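Local coordinates for protein 6-phosphogluconolactonase (Trypanosoma cruzi, PDB 6VYE) that probably hydrolyses 6-phosphogluconolactone to 6-phosphogluconate, the second step of the oxidative pentose phosphate pathway, at residues A76-F81 / L111-D116; A156-F161 / P211-H216. One frame throughout, in Å; residues are numbered along the deposited sequence.

Overall arrangement
From the N terminus the chain first lays down strands 14-18 and 46-50 of the main mixed sheet, then strand 77-85, where contact 1 begins. It leaves through helix 95-104 and returns at 111-116, closing a loop of about thirty residues and fixing this segment to strand 77-85. Helix 128-146 leads to the small hairpin of 149-150 and 157-158, whose second arm opens contact 2. That contact closes at helix 211-215, joining the lead-in to strand 163-167 with the helix before strand 219-224. The two loops follow in series, neither nesting nor crossing. The contact centres lie about 17 Å apart, yet the contacts touch where the rings of Phe-80 and Phe-161 meet edge-to-face.

Contact 1: residues A76-F81 / L111-D116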
loop_
_atom_site.group_PDB
_atom_site.type_symbol
_atom_site.label_atom_id
_atom_site.label_comp_id
_atom_site.label_asym_id
_atom_site.label_seq_id
_atom_site.Cartn_x
_atom_site.Cartn_y
_atom_site.Cartn_z
ATOM N N ALA A 76 -11.436 -7.585 -13.087
ATOM C CA ALA A 76 -10.796 -8.423 -12.052
ATOM C C ALA A 76 -10.470 -7.647 -10.766
ATOM O O ALA A 76 -10.447 -8.309 -9.697
ATOM C CB ALA A 76 -9.573 -9.070 -12.610
ATOM N N LEU A 77 -10.310 -6.324 -10.821
ATOM C CA LEU A 77 -9.776 -5.512 -9.693
ATOM C C LEU A 77 -10.599 -4.236 -9.504
ATOM O O LEU A 77 -10.979 -3.566 -10.495
ATOM C CB LEU A 77 -8.296 -5.145 -9.921
ATOM C CG LEU A 77 -7.273 -6.272 -9.719
ATOM C CD1 LEU A 77 -5.849 -5.799 -9.983
ATOM C CD2 LEU A 77 -7.349 -6.909 -8.349
ATOM N N ARG A 78 -10.761 -3.875 -8.238
ATOM C CA ARG A 78 -11.288 -2.572 -7.793
ATOM C C ARG A 78 -10.126 -1.876 -7.083
ATOM O O ARG A 78 -9.573 -2.416 -6.102
ATOM C CB ARG A 78 -12.538 -2.774 -6.937
ATOM C CG ARG A 78 -13.357 -1.513 -6.774
ATOM C CD ARG A 78 -14.413 -1.707 -5.676
ATOM N NE ARG A 78 -15.440 -2.681 -6.072
ATOM C CZ ARG A 78 -16.445 -2.441 -6.919
ATOM N NH1 ARG A 78 -16.589 -1.268 -7.517
ATOM N NH2 ARG A 78 -17.296 -3.394 -7.211
ATOM N N PHE A 79 -9.713 -0.766 -7.677
ATOM C CA PHE A 79 -8.480 -0.036 -7.345
ATOM C C PHE A 79 -8.806 1.028 -6.295
ATOM O O PHE A 79 -9.555 1.983 -6.593
ATOM C CB PHE A 79 -7.872 0.556 -8.621
ATOM C CG PHE A 79 -7.390 -0.467 -9.627
ATOM C CD1 PHE A 79 -6.123 -1.007 -9.513
ATOM C CD2 PHE A 79 -8.187 -0.837 -10.705
ATOM C CE1 PHE A 79 -5.669 -1.951 -10.420
ATOM C CE2 PHE A 79 -7.737 -1.780 -11.622
ATOM C CZ PHE A 79 -6.452 -2.281 -11.508
ATOM N N PHE A 80 -8.197 0.875 -5.132
ATOM C CA PHE A 80 -8.185 1.839 -4.002
ATOM C C PHE A 80 -6.749 2.323 -3.815
ATOM O O PHE A 80 -5.866 1.807 -4.464
ATOM C CB PHE A 80 -8.668 1.145 -2.735
ATOM C CG PHE A 80 -10.101 0.674 -2.763
ATOM C CD1 PHE A 80 -10.454 -0.520 -3.381
ATOM C CD2 PHE A 80 -11.101 1.401 -2.135
ATOM C CE1 PHE A 80 -11.772 -0.964 -3.401
ATOM C CE2 PHE A 80 -12.424 0.974 -2.181
ATOM C CZ PHE A 80 -12.759 -0.203 -2.827
ATOM N N PHE A 81 -6.535 3.279 -2.931
ATOM C CA PHE A 81 -5.193 3.834 -2.638
ATOM C C PHE A 81 -4.870 3.574 -1.178
ATOM O O PHE A 81 -5.743 3.820 -0.331
ATOM C CB PHE A 81 -5.143 5.306 -3.031
ATOM C CG PHE A 81 -5.235 5.475 -4.519
ATOM C CD1 PHE A 81 -4.085 5.526 -5.292
ATOM C CD2 PHE A 81 -6.472 5.442 -5.143
ATOM C CE1 PHE A 81 -4.179 5.637 -6.669
ATOM C CE2 PHE A 81 -6.558 5.501 -6.528
ATOM C CZ PHE A 81 -5.407 5.622 -7.283
ATOM N N LEU A 111 -14.672 0.913 -10.931
ATOM C CA LEU A 111 -13.540 0.075 -10.444
ATOM C C LEU A 111 -12.356 0.964 -10.034
ATOM O O LEU A 111 -11.304 0.439 -9.674
ATOM C CB LEU A 111 -13.152 -0.927 -11.535
ATOM C CG LEU A 111 -14.144 -2.047 -11.854
ATOM C CD1 LEU A 111 -13.487 -3.096 -12.760
ATOM C CD2 LEU A 111 -14.707 -2.706 -10.614
ATOM N N VAL A 112 -12.552 2.282 -10.010
ATOM C CA VAL A 112 -11.477 3.244 -9.668
ATOM C C VAL A 112 -11.985 4.078 -8.513
ATOM O O VAL A 112 -12.964 4.777 -8.710
ATOM C CB VAL A 112 -11.091 4.098 -10.890
ATOM C CG1 VAL A 112 -10.015 5.107 -10.533
ATOM C CG2 VAL A 112 -10.664 3.218 -12.037
ATOM N N VAL A 113 -11.331 4.003 -7.364
ATOM C CA VAL A 113 -11.856 4.621 -6.119
ATOM C C VAL A 113 -10.781 5.519 -5.525
ATOM O O VAL A 113 -10.087 5.120 -4.602
ATOM C CB VAL A 113 -12.344 3.514 -5.160
ATOM C CG1 VAL A 113 -13.221 4.076 -4.062
ATOM C CG2 VAL A 113 -13.078 2.414 -5.932
ATOM N N PRO A 114 -10.603 6.746 -6.057
ATOM C CA PRO A 114 -9.620 7.699 -5.537
ATOM C C PRO A 114 -10.061 8.306 -4.199
ATOM O O PRO A 114 -11.235 8.228 -3.858
ATOM C CB PRO A 114 -9.565 8.853 -6.549
ATOM C CG PRO A 114 -10.608 8.525 -7.617
ATOM C CD PRO A 114 -11.401 7.317 -7.149
ATOM N N VAL A 115 -9.118 8.864 -3.451
ATOM C CA VAL A 115 -9.430 9.703 -2.260
ATOM C C VAL A 115 -9.997 11.038 -2.778
ATOM O O VAL A 115 -9.426 11.598 -3.721
ATOM C CB VAL A 115 -8.168 9.862 -1.392
ATOM C CG1 VAL A 115 -8.361 10.840 -0.238
ATOM C CG2 VAL A 115 -7.674 8.522 -0.871
ATOM N N ASP A 116 -11.108 11.517 -2.225
ATOM C CA ASP A 116 -11.631 12.880 -2.536
ATOM C C ASP A 116 -10.648 13.899 -1.947
ATOM O O ASP A 116 -10.475 13.883 -0.731
ATOM C CB ASP A 116 -13.064 13.086 -2.026
ATOM C CG ASP A 116 -13.834 14.134 -2.825
ATOM O OD1 ASP A 116 -14.120 13.883 -4.016
ATOM O OD2 ASP A 116 -14.157 15.182 -2.257
#
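Phe-79 is gripped through both its backbone polar atoms by 111-116, a single parallel beta bridge to Val-112 that lays an extended loop beside strand 77-85 of the Rossmann-like sheet. Phe-79 N gives a nearly straight bond to Leu-111 O (2.8 Å, 175°), and Val-113 N returns one to Phe-79 O (2.8 Å, 144°). The bond to Leu-111 O comes in tilted from the carbonyl plane, and the same oxygen meets the edge of the Phe-79 ring. On one side of the bridge Val-113, a branched residue suited to extended backbone, sets CB over one face of the Phe-80 ring, 4.2 Å from its centroid; with CG1 anti to the backbone N (chi1 -164°), that methyl lies against Phe-80 CE2 while CG2 reaches Arg-78 CG. Leu-111 crosses Arg-78 at about a right angle and rests CD2 over one face of the guanidinium, toward its rim, 3.9 Å from NH1; the arginine's charge has a long, weak ion pair with Asp-110. Phe-79 and Phe-81 lie on the other side, and Val-113 O sits in the plane of the Phe-81 ring, at its edge, 3.7 Å from Phe-81 CD2. Further out, helix 95-104 packs on Phe-79 and Phe-81, while helix 128-146 brings Tyr-138, whose OH bonds to both Val-113 O and Phe-81 N.

Contact 2: residues A156-F161 / P211-H216; sequences AEIPVF and PITIIH
The CA atoms of Ile-158 and Thr-213 stand 6.5 Å apart and those of Val-160 and His-216 6.0 Å, so the extended 156-161 and the short helix 211-215 pack without a direct hydrogen bond between them. Both belong to the Rossmann-like domain: 156-161 leads from a two-stranded hairpin into strand 163-167, and the helix joins strand 206-209 to strand 219-224. One water bridges the gap, donating to Pro-159 O and to Thr-213 O and accepting from Phe-161 N (2.8 Å). It thus serves backbone groups of three buried residues; proline, with no N-H of its own, still offers its carbonyl.

Around this water the side chains are mainly apolar. Ile-158 points toward the helix, and its chi1 of -60° sends its two branches to different partners: CD1, at the end of the CG1 arm, meets Ile-212 CG2 at 4.0 Å, while CG2 faces the CA of Thr-213. Threonine suits its place by dividing its roles. Its CG2 methyl comes up to the edge of the Phe-161 ring, 3.7 Å from CD2, whereas OG1 is hydrogen-bonded to Ala-190 O and Thr-210 OG1. Ile-142 and Leu-146 of helix 128-146 also touch Phe-161. At the helix's C-terminal end, Val-160 places CG1 3.5 Å from His-216 O. The imidazole turns back over the last turn of the helix it follows: His-216 ND1 donates to Ile-212 O at 3.2 Å and 156°, with that oxygen lying in the ring plane.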
loop_
_atom_site.group_PDB
_atom_site.type_symbol
_atom_site.label_atom_id
_atom_site.label_comp_id
_atom_site.label_asym_id
_atom_site.label_seq_id
_atom_site.Cartn_x
_atom_site.Cartn_y
_atom_site.Cartn_z
ATOM N N ALA A 156 -14.450 -2.534 16.750
ATOM C CA ALA A 156 -14.058 -1.925 15.454
ATOM C C ALA A 156 -14.385 -2.883 14.303
ATOM O O ALA A 156 -14.082 -4.092 14.413
ATOM C CB ALA A 156 -12.588 -1.556 15.448
ATOM N N GLU A 157 -14.988 -2.351 13.239
ATOM C CA GLU A 157 -15.292 -3.114 12.003
ATOM C C GLU A 157 -14.360 -2.609 10.895
ATOM O O GLU A 157 -14.254 -1.410 10.648
ATOM C CB GLU A 157 -16.777 -3.017 11.663
ATOM C CG GLU A 157 -17.441 -4.373 11.618
ATOM C CD GLU A 157 -18.948 -4.370 11.750
ATOM O OE1 GLU A 157 -19.437 -3.986 12.828
ATOM O OE2 GLU A 157 -19.617 -4.771 10.780
ATOM N N ILE A 158 -13.661 -3.534 10.275
ATOM C CA ILE A 158 -12.547 -3.216 9.358
ATOM C C ILE A 158 -12.928 -3.822 8.013
ATOM O O ILE A 158 -13.474 -4.924 7.940
ATOM C CB ILE A 158 -11.221 -3.729 9.971
ATOM C CG1 ILE A 158 -10.944 -3.064 11.322
ATOM C CG2 ILE A 158 -10.038 -3.534 9.039
ATOM C CD1 ILE A 158 -10.732 -1.568 11.230
ATOM N N PRO A 159 -12.715 -3.081 6.911
ATOM C CA PRO A 159 -12.775 -3.676 5.588
ATOM C C PRO A 159 -11.581 -4.623 5.443
ATOM O O PRO A 159 -10.543 -4.397 6.022
ATOM C CB PRO A 159 -12.732 -2.476 4.641
ATOM C CG PRO A 159 -11.951 -1.446 5.424
ATOM C CD PRO A 159 -12.310 -1.671 6.887
ATOM N N VAL A 160 -11.787 -5.706 4.709
ATOM C CA VAL A 160 -10.768 -6.749 4.467
ATOM C C VAL A 160 -10.397 -6.625 2.996
ATOM O O VAL A 160 -11.223 -6.945 2.151
ATOM C CB VAL A 160 -11.276 -8.143 4.868
ATOM C CG1 VAL A 160 -10.317 -9.253 4.460
ATOM C CG2 VAL A 160 -11.518 -8.210 6.366
ATOM N N PHE A 161 -9.250 -6.019 2.725
ATOM C CA PHE A 161 -8.681 -5.887 1.355
ATOM C C PHE A 161 -8.174 -7.256 0.894
ATOM O O PHE A 161 -7.670 -8.049 1.705
ATOM C CB PHE A 161 -7.604 -4.813 1.326
ATOM C CG PHE A 161 -8.135 -3.410 1.175
ATOM C CD1 PHE A 161 -8.389 -2.890 -0.069
ATOM C CD2 PHE A 161 -8.382 -2.614 2.281
ATOM C CE1 PHE A 161 -8.807 -1.583 -0.207
ATOM C CE2 PHE A 161 -8.828 -1.317 2.147
ATOM C CZ PHE A 161 -9.107 -0.823 0.906
ATOM N N PRO A 211 -2.244 0.483 10.156
ATOM C CA PRO A 211 -1.721 -0.864 10.399
ATOM C C PRO A 211 -2.844 -1.914 10.518
ATOM O O PRO A 211 -2.735 -2.961 9.916
ATOM C CB PRO A 211 -0.860 -0.669 11.662
ATOM C CG PRO A 211 -0.449 0.780 11.600
ATOM C CD PRO A 211 -1.681 1.497 11.061
ATOM N N ILE A 212 -3.911 -1.660 11.274
ATOM C CA ILE A 212 -4.957 -2.704 11.512
ATOM C C ILE A 212 -5.552 -3.135 10.153
ATOM O O ILE A 212 -5.824 -4.308 9.983
ATOM C CB ILE A 212 -6.025 -2.269 12.533
ATOM C CG1 ILE A 212 -6.936 -3.428 12.945
ATOM C CG2 ILE A 212 -6.847 -1.096 12.043
ATOM C CD1 ILE A 212 -6.183 -4.658 13.500
ATOM N N THR A 213 -5.684 -2.231 9.201
ATOM C CA THR A 213 -6.218 -2.541 7.858
ATOM C C THR A 213 -5.259 -3.445 7.095
ATOM O O THR A 213 -5.752 -4.367 6.505
ATOM C CB THR A 213 -6.505 -1.300 7.011
ATOM O OG1 THR A 213 -7.425 -0.486 7.730
ATOM C CG2 THR A 213 -7.113 -1.682 5.679
ATOM N N ILE A 214 -3.958 -3.131 7.089
ATOM C CA ILE A 214 -2.919 -3.917 6.381
ATOM C C ILE A 214 -2.805 -5.293 7.055
ATOM O O ILE A 214 -2.701 -6.349 6.349
ATOM C CB ILE A 214 -1.580 -3.145 6.345
ATOM C CG1 ILE A 214 -1.730 -1.871 5.520
ATOM C CG2 ILE A 214 -0.446 -4.027 5.830
ATOM C CD1 ILE A 214 -0.608 -0.887 5.687
ATOM N N ILE A 215 -2.823 -5.301 8.375
ATOM C CA ILE A 215 -2.681 -6.539 9.193
ATOM C C ILE A 215 -3.790 -7.547 8.841
ATOM O O ILE A 215 -3.513 -8.745 8.889
ATOM C CB ILE A 215 -2.630 -6.173 10.688
ATOM C CG1 ILE A 215 -1.229 -5.654 11.043
ATOM C CG2 ILE A 215 -3.025 -7.357 11.560
ATOM C CD1 ILE A 215 -1.151 -4.906 12.364
ATOM N N HIS A 216 -4.974 -7.082 8.448
ATOM C CA HIS A 216 -6.128 -7.955 8.108
ATOM C C HIS A 216 -6.344 -8.162 6.601
ATOM O O HIS A 216 -7.367 -8.797 6.267
ATOM C CB HIS A 216 -7.364 -7.417 8.817
ATOM C CG HIS A 216 -7.333 -7.836 10.238
ATOM N ND1 HIS A 216 -6.774 -7.040 11.238
ATOM C CD2 HIS A 216 -7.700 -8.994 10.818
ATOM C CE1 HIS A 216 -6.852 -7.690 12.373
ATOM N NE2 HIS A 216 -7.415 -8.879 12.143
HETATM O O HOH W 1 -7.903 -5.090 5.020
#